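PDB 3EWM: putative sugar kinase PH1459 from Pyrococcus horikoshii, which probably phosphorylates a sugar, perhaps fructose, at the expense of ATP, as a member of the PfkB family of carbohydrate kinases. Local coordinates for residues Ile188-Glu193 / Ala213-Pro218; Ala37-Gly42 / Phe249-Leu254. All blocks are in the same frame, centred on the assembly; numbering follows the deposited sequence.

Both contacts lie within the ribokinase-like fold, about 14 Å apart between centres, and they meet through helix 245-259: Phe249 packs on Lys190 and Ala213, and Leu253 on Ile188 and Ala213. Contact 1 (188-193 with 213-218) pairs two neighbouring strands of the large sheet, is only partly buried and includes the ATP-binding Lys190 and Thr215. Contact 2 (37-42 with 249-254) joins two helices nearer the centre of the chain, and every residue that touches there is buried. Their chemistry differs accordingly: backbone hydrogen bonds and a water-bridged lysine in contact 1, close apolar packing without a hydrogen bond in contact 2.

Contact 1. Residues Ile188-Glu193 / Ala213-Pro218; sequences IVKASE and AITLGP
Strands 188-192 and 211-215 run parallel as neighbours in the large sheet, and Ala191 sits at the centre of their pairing: its N donates to Ala213 O and its O accepts from Thr215 N. They are the two strands of a right-handed beta-alpha-beta crossover through helix 193-200, part of the ribokinase-like core. Ala213 N gives a nearly straight bond to Val189 O (2.7 Å, 171° at the hydrogen). Past the last bridge, Glu193 N reaches Thr215 O at 3.0 Å, which carries the pairing into the first turn of the helix. Lys190, Ala213 and Thr215 share the face under Phe249 of helix 245-259. On the other face Ile214 CD1 lies 4.0 Å from Ala191 CB, beside Val196. Beyond the strand ends Leu216 CD2 rests against Glu193 CD, the two side chains crossing at about a right angle. Lys190 and Thr215 both bind ATP. With CG anti to the backbone N (chi1 175°), the lysine runs extended over the sheet until chi4 bends it, Lys190 CE lying 3.9 Å from Thr215 CG2. One water then joins the pair, 2.8 Å from Lys190 NZ, which donates to it, and 2.7 Å from Thr215 OG1.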
ATOM      1  N   ILE A 188     -17.808   7.156 -26.255  1.00 12.30           N
ATOM      2  CA  ILE A 188     -16.442   7.010 -26.715  1.00 11.63           C
ATOM      3  C   ILE A 188     -15.874   5.856 -25.937  1.00 11.87           C
ATOM      4  O   ILE A 188     -15.908   5.841 -24.701  1.00 11.83           O
ATOM      5  CB  ILE A 188     -15.622   8.290 -26.424  1.00 11.85           C
ATOM      6  CG1 ILE A 188     -16.222   9.485 -27.168  1.00 13.90           C
ATOM      7  CG2 ILE A 188     -14.151   8.099 -26.781  1.00 11.67           C
ATOM      8  CD1 ILE A 188     -16.254  10.748 -26.322  1.00 15.92           C
ATOM      9  N   VAL A 189     -15.364   4.868 -26.654  1.00 11.63           N
ATOM     10  CA  VAL A 189     -14.737   3.731 -26.008  1.00 11.48           C
ATOM     11  C   VAL A 189     -13.321   3.596 -26.539  1.00 11.92           C
ATOM     12  O   VAL A 189     -13.084   3.673 -27.757  1.00 12.02           O
ATOM     13  CB  VAL A 189     -15.554   2.417 -26.231  1.00 11.27           C
ATOM     14  CG1 VAL A 189     -14.764   1.176 -25.776  1.00  9.97           C
ATOM     15  CG2 VAL A 189     -16.882   2.500 -25.502  1.00 11.30           C
ATOM     16  N   LYS A 190     -12.392   3.443 -25.600  1.00 11.57           N
ATOM     17  CA  LYS A 190     -11.015   3.135 -25.896  1.00 11.75           C
ATOM     18  C   LYS A 190     -10.694   1.732 -25.388  1.00 11.48           C
ATOM     19  O   LYS A 190     -10.961   1.398 -24.229  1.00 11.46           O
ATOM     20  CB  LYS A 190     -10.096   4.173 -25.232  1.00 12.15           C
ATOM     21  CG  LYS A 190      -8.628   3.865 -25.388  1.00 12.73           C
ATOM     22  CD  LYS A 190      -7.777   4.896 -24.646  1.00 13.92           C
ATOM     23  CE  LYS A 190      -6.344   4.448 -24.541  1.00 17.71           C
ATOM     24  NZ  LYS A 190      -6.137   3.396 -23.521  1.00 19.69           N
ATOM     25  N   ALA A 191     -10.109   0.912 -26.261  1.00 10.41           N
ATOM     26  CA  ALA A 191      -9.733  -0.430 -25.903  1.00 10.20           C
ATOM     27  C   ALA A 191      -8.542  -0.846 -26.731  1.00 10.30           C
ATOM     28  O   ALA A 191      -8.394  -0.395 -27.862  1.00 10.13           O
ATOM     29  CB  ALA A 191     -10.902  -1.404 -26.138  1.00  9.55           C
ATOM     30  N   SER A 192      -7.701  -1.708 -26.163  1.00 11.08           N
ATOM     31  CA  SER A 192      -6.647  -2.348 -26.932  1.00 11.55           C
ATOM     32  C   SER A 192      -7.273  -3.429 -27.794  1.00 11.63           C
ATOM     33  O   SER A 192      -8.350  -3.947 -27.494  1.00 11.03           O
ATOM     34  CB  SER A 192      -5.608  -3.000 -26.020  1.00 11.58           C
ATOM     35  OG  SER A 192      -6.209  -4.051 -25.273  1.00 13.31           O
ATOM     36  N   GLU A 193      -6.571  -3.794 -28.855  1.00 12.42           N
ATOM     37  CA  GLU A 193      -7.038  -4.892 -29.681  1.00 13.77           C
ATOM     38  C   GLU A 193      -7.188  -6.187 -28.850  1.00 13.35           C
ATOM     39  O   GLU A 193      -8.098  -6.972 -29.108  1.00 13.47           O
ATOM     40  CB  GLU A 193      -6.153  -5.061 -30.929  1.00 13.35           C
ATOM     41  CG  GLU A 193      -4.693  -5.243 -30.648  1.00 15.43           C
ATOM     42  CD  GLU A 193      -3.885  -5.433 -31.927  1.00 16.51           C
ATOM     43  OE1 GLU A 193      -4.454  -5.923 -32.923  1.00 18.59           O
ATOM     44  OE2 GLU A 193      -2.686  -5.073 -31.924  1.00 20.69           O
ATOM     45  N   ALA A 213     -11.968   3.915 -30.179  1.00 13.80           N
ATOM     46  CA  ALA A 213     -10.545   4.023 -30.422  1.00 13.57           C
ATOM     47  C   ALA A 213      -9.946   2.705 -30.013  1.00 13.29           C
ATOM     48  O   ALA A 213     -10.048   2.306 -28.852  1.00 12.42           O
ATOM     49  CB  ALA A 213      -9.937   5.168 -29.629  1.00 13.36           C
ATOM     50  N   ILE A 214      -9.365   2.001 -30.981  1.00 12.68           N
ATOM     51  CA  ILE A 214      -8.744   0.726 -30.689  1.00 13.04           C
ATOM     52  C   ILE A 214      -7.249   0.924 -30.787  1.00 13.31           C
ATOM     53  O   ILE A 214      -6.736   1.277 -31.849  1.00 12.87           O
ATOM     54  CB  ILE A 214      -9.212  -0.431 -31.642  1.00 12.54           C
ATOM     55  CG1 ILE A 214     -10.725  -0.693 -31.531  1.00 13.51           C
ATOM     56  CG2 ILE A 214      -8.457  -1.720 -31.334  1.00 12.27           C
ATOM     57  CD1 ILE A 214     -11.276  -0.837 -30.109  1.00 15.93           C
ATOM     58  N   THR A 215      -6.560   0.700 -29.674  1.00 13.47           N
ATOM     59  CA  THR A 215      -5.119   0.844 -29.637  1.00 14.10           C
ATOM     60  C   THR A 215      -4.433  -0.444 -30.113  1.00 16.00           C
ATOM     61  O   THR A 215      -4.867  -1.566 -29.815  1.00 14.58           O
ATOM     62  CB  THR A 215      -4.628   1.263 -28.233  1.00 13.30           C
ATOM     63  OG1 THR A 215      -5.018   0.273 -27.268  1.00 12.16           O
ATOM     64  CG2 THR A 215      -5.235   2.626 -27.836  1.00 12.92           C
ATOM     65  N   LEU A 216      -3.362  -0.267 -30.874  1.00 17.89           N
ATOM     66  CA  LEU A 216      -2.613  -1.411 -31.377  1.00 20.79           C
ATOM     67  C   LEU A 216      -1.177  -1.390 -30.830  1.00 22.48           C
ATOM     68  O   LEU A 216      -0.241  -1.860 -31.474  1.00 24.24           O
ATOM     69  CB  LEU A 216      -2.700  -1.462 -32.916  1.00 20.81           C
ATOM     70  CG  LEU A 216      -4.061  -1.141 -33.578  1.00 20.72           C
ATOM     71  CD1 LEU A 216      -3.934  -0.847 -35.069  1.00 22.00           C
ATOM     72  CD2 LEU A 216      -5.153  -2.213 -33.346  1.00 19.99           C
ATOM     73  N   GLY A 217      -1.031  -0.862 -29.615  1.00 24.40           N
ATOM     74  CA  GLY A 217       0.260  -0.745 -28.942  1.00 26.05           C
ATOM     75  C   GLY A 217       1.184   0.264 -29.614  1.00 27.30           C
ATOM     76  O   GLY A 217       0.760   1.373 -29.947  1.00 27.02           O
ATOM     77  N   PRO A 218       2.465  -0.120 -29.810  1.00 28.13           N
ATOM     78  CA  PRO A 218       3.439   0.671 -30.583  1.00 28.33           C
ATOM     79  C   PRO A 218       3.064   0.890 -32.051  1.00 28.11           C
ATOM     80  O   PRO A 218       3.491   1.886 -32.635  1.00 28.59           O
ATOM     81  CB  PRO A 218       4.731  -0.159 -30.480  1.00 28.48           C
ATOM     82  CG  PRO A 218       4.547  -0.974 -29.213  1.00 29.09           C
ATOM     83  CD  PRO A 218       3.086  -1.331 -29.233  1.00 28.19           C
TER
HETATM   84  O   HOH W   1      -5.925   0.928 -24.857  1.00 26.25           O

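Contact 2. Residues Ala37-Gly42 / Phe249-Leu254; sequences ANVAVG and FMAALL
The helical segments 37-42 and 249-254 cross at -52°, their axes 8.1 Å apart at the closest, and the closest CA atoms, those of Val39 and Ala251, are 5.0 Å apart. Such closeness depends on small residues: Ala251 CB sits against the backbone of Gly42, 3.6 Å from Gly42 C, where a side chain on the glycine would collide with it. Ala251 CB also lies 3.7 Å from Val39 O. Val39 supplies the larger surface and uses both branches. A chi1 of 174° turns Val39 CG1 away from its own backbone N and over the Ala251 backbone, 4.0 Å from Ala251 CA and 4.3 Å from Leu254 CD1. Val39 CG2 meets the first part of the selenomethionine side chain at position 250, 3.8 Å from Met250 CB, the two side chains oblique to each other. A bend at chi2 (52°) then leads the selenium away from segment 37-42. Cutting Val39 back to an alanine is likely to open a gap beside Met250 and Leu254 and leave the selenomethionine side chain freer to turn. One residue before Val39, Asn38 ND2 adds a hydrogen bond to Asp247 OD2 at the start of helix 245-259. That helix is held between helix 35-45, helix 265-279, against which Ala252 and Leu253 pack, and strands 188-192 and 211-215, where Met250 meets the ATP-binding Lys190 and Leu253 meets Leu211.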
ATOM      1  N   ALA A  37      -6.906  10.035 -13.409  1.00  8.52           N
ATOM      2  CA  ALA A  37      -6.071  11.149 -12.967  1.00  8.37           C
ATOM      3  C   ALA A  37      -5.086  11.509 -14.073  1.00  8.30           C
ATOM      4  O   ALA A  37      -4.854  12.685 -14.346  1.00  7.96           O
ATOM      5  CB  ALA A  37      -5.334  10.782 -11.722  1.00  8.37           C
ATOM      6  N   ASN A  38      -4.493  10.489 -14.695  1.00  7.90           N
ATOM      7  CA  ASN A  38      -3.499  10.748 -15.729  1.00  8.33           C
ATOM      8  C   ASN A  38      -4.138  11.434 -16.917  1.00  7.77           C
ATOM      9  O   ASN A  38      -3.548  12.323 -17.517  1.00  7.82           O
ATOM     10  CB  ASN A  38      -2.804   9.461 -16.193  1.00  8.77           C
ATOM     11  CG  ASN A  38      -2.227   8.640 -15.042  1.00  9.81           C
ATOM     12  OD1 ASN A  38      -1.967   9.151 -13.959  1.00 10.09           O
ATOM     13  ND2 ASN A  38      -2.044   7.339 -15.281  1.00 12.90           N
ATOM     14  N   VAL A  39      -5.340  10.990 -17.271  1.00  7.22           N
ATOM     15  CA  VAL A  39      -6.082  11.602 -18.363  1.00  7.51           C
ATOM     16  C   VAL A  39      -6.462  13.042 -17.983  1.00  7.36           C
ATOM     17  O   VAL A  39      -6.348  13.959 -18.790  1.00  7.54           O
ATOM     18  CB  VAL A  39      -7.355  10.810 -18.714  1.00  7.10           C
ATOM     19  CG1 VAL A  39      -8.179  11.577 -19.773  1.00  8.34           C
ATOM     20  CG2 VAL A  39      -7.005   9.430 -19.242  1.00  7.26           C
ATOM     21  N   ALA A  40      -6.888  13.220 -16.738  1.00  7.22           N
ATOM     22  CA  ALA A  40      -7.278  14.548 -16.252  1.00  8.03           C
ATOM     23  C   ALA A  40      -6.115  15.519 -16.366  1.00  8.25           C
ATOM     24  O   ALA A  40      -6.302  16.657 -16.788  1.00  8.96           O
ATOM     25  CB  ALA A  40      -7.760  14.481 -14.807  1.00  6.97           C
ATOM     26  N   VAL A  41      -4.917  15.070 -15.991  1.00  8.54           N
ATOM     27  CA  VAL A  41      -3.713  15.896 -16.138  1.00  7.75           C
ATOM     28  C   VAL A  41      -3.425  16.179 -17.626  1.00  7.93           C
ATOM     29  O   VAL A  41      -3.145  17.318 -17.999  1.00  7.37           O
ATOM     30  CB  VAL A  41      -2.500  15.249 -15.412  1.00  8.55           C
ATOM     31  CG1 VAL A  41      -1.165  15.909 -15.816  1.00  9.54           C
ATOM     32  CG2 VAL A  41      -2.716  15.304 -13.908  1.00  7.74           C
ATOM     33  N   GLY A  42      -3.536  15.156 -18.465  1.00  7.38           N
ATOM     34  CA  GLY A  42      -3.367  15.331 -19.913  1.00  7.43           C
ATOM     35  C   GLY A  42      -4.300  16.379 -20.483  1.00  7.79           C
ATOM     36  O   GLY A  42      -3.865  17.267 -21.206  1.00  8.07           O
ATOM     37  N   PHE A 249      -2.889   9.661 -25.036  1.00 10.44           N
ATOM     38  CA  PHE A 249      -3.758   9.411 -26.160  1.00 10.76           C
ATOM     39  C   PHE A 249      -5.234   9.662 -25.801  1.00 10.63           C
ATOM     40  O   PHE A 249      -5.935  10.359 -26.527  1.00  9.87           O
ATOM     41  CB  PHE A 249      -3.540   7.986 -26.684  1.00 11.76           C
ATOM     42  CG  PHE A 249      -4.584   7.544 -27.650  1.00 12.28           C
ATOM     43  CD1 PHE A 249      -4.511   7.920 -28.982  1.00 14.15           C
ATOM     44  CD2 PHE A 249      -5.628   6.742 -27.237  1.00 15.53           C
ATOM     45  CE1 PHE A 249      -5.484   7.519 -29.897  1.00 14.52           C
ATOM     46  CE2 PHE A 249      -6.608   6.328 -28.141  1.00 17.34           C
ATOM     47  CZ  PHE A 249      -6.527   6.726 -29.477  1.00 15.33           C
HETATM   48  N   MSE A 250      -5.700   9.103 -24.682  1.00 10.42           N
HETATM   49  CA  MSE A 250      -7.083   9.347 -24.245  1.00 10.67           C
HETATM   50  C   MSE A 250      -7.354  10.838 -24.082  1.00  9.93           C
HETATM   51  O   MSE A 250      -8.358  11.347 -24.572  1.00 10.35           O
HETATM   52  CB  MSE A 250      -7.403   8.602 -22.931  1.00 10.73           C
HETATM   53  CG  MSE A 250      -8.857   8.699 -22.488  1.00 13.09           C
HETATM   54 SE   MSE A 250     -10.129   8.194 -23.891  1.00 22.50          SE
HETATM   55  CE  MSE A 250     -11.278   6.979 -22.851  1.00 12.67           C
ATOM     56  N   ALA A 251      -6.465  11.527 -23.371  1.00  9.63           N
ATOM     57  CA  ALA A 251      -6.615  12.965 -23.174  1.00  9.55           C
ATOM     58  C   ALA A 251      -6.769  13.696 -24.512  1.00  9.89           C
ATOM     59  O   ALA A 251      -7.699  14.472 -24.693  1.00  8.51           O
ATOM     60  CB  ALA A 251      -5.440  13.522 -22.387  1.00  9.63           C
ATOM     61  N   ALA A 252      -5.876  13.388 -25.453  1.00  9.91           N
ATOM     62  CA  ALA A 252      -5.934  13.965 -26.797  1.00 10.89           C
ATOM     63  C   ALA A 252      -7.250  13.677 -27.496  1.00 10.99           C
ATOM     64  O   ALA A 252      -7.781  14.530 -28.200  1.00 11.74           O
ATOM     65  CB  ALA A 252      -4.791  13.439 -27.644  1.00 10.14           C
ATOM     66  N   LEU A 253      -7.757  12.457 -27.340  1.00 11.88           N
ATOM     67  CA  LEU A 253      -8.973  12.076 -28.027  1.00 12.21           C
ATOM     68  C   LEU A 253     -10.140  12.905 -27.517  1.00 11.74           C
ATOM     69  O   LEU A 253     -10.950  13.414 -28.298  1.00 11.29           O
ATOM     70  CB  LEU A 253      -9.262  10.591 -27.837  1.00 12.65           C
ATOM     71  CG  LEU A 253     -10.284  10.051 -28.831  1.00 17.29           C
ATOM     72  CD1 LEU A 253      -9.640   9.936 -30.214  1.00 18.61           C
ATOM     73  CD2 LEU A 253     -10.801   8.697 -28.370  1.00 19.27           C
ATOM     74  N   LEU A 254     -10.205  13.016 -26.195  1.00 10.64           N
ATOM     75  CA  LEU A 254     -11.266  13.732 -25.514  1.00 10.12           C
ATOM     76  C   LEU A 254     -11.196  15.222 -25.789  1.00 10.06           C
ATOM     77  O   LEU A 254     -12.206  15.838 -26.107  1.00  9.62           O
ATOM     78  CB  LEU A 254     -11.207  13.448 -24.015  1.00  9.90           C
ATOM     79  CG  LEU A 254     -11.427  11.966 -23.662  1.00  9.98           C
ATOM     80  CD1 LEU A 254     -11.687  11.808 -22.178  1.00 11.42           C
ATOM     81  CD2 LEU A 254     -12.598  11.378 -24.483  1.00  9.60           C
TER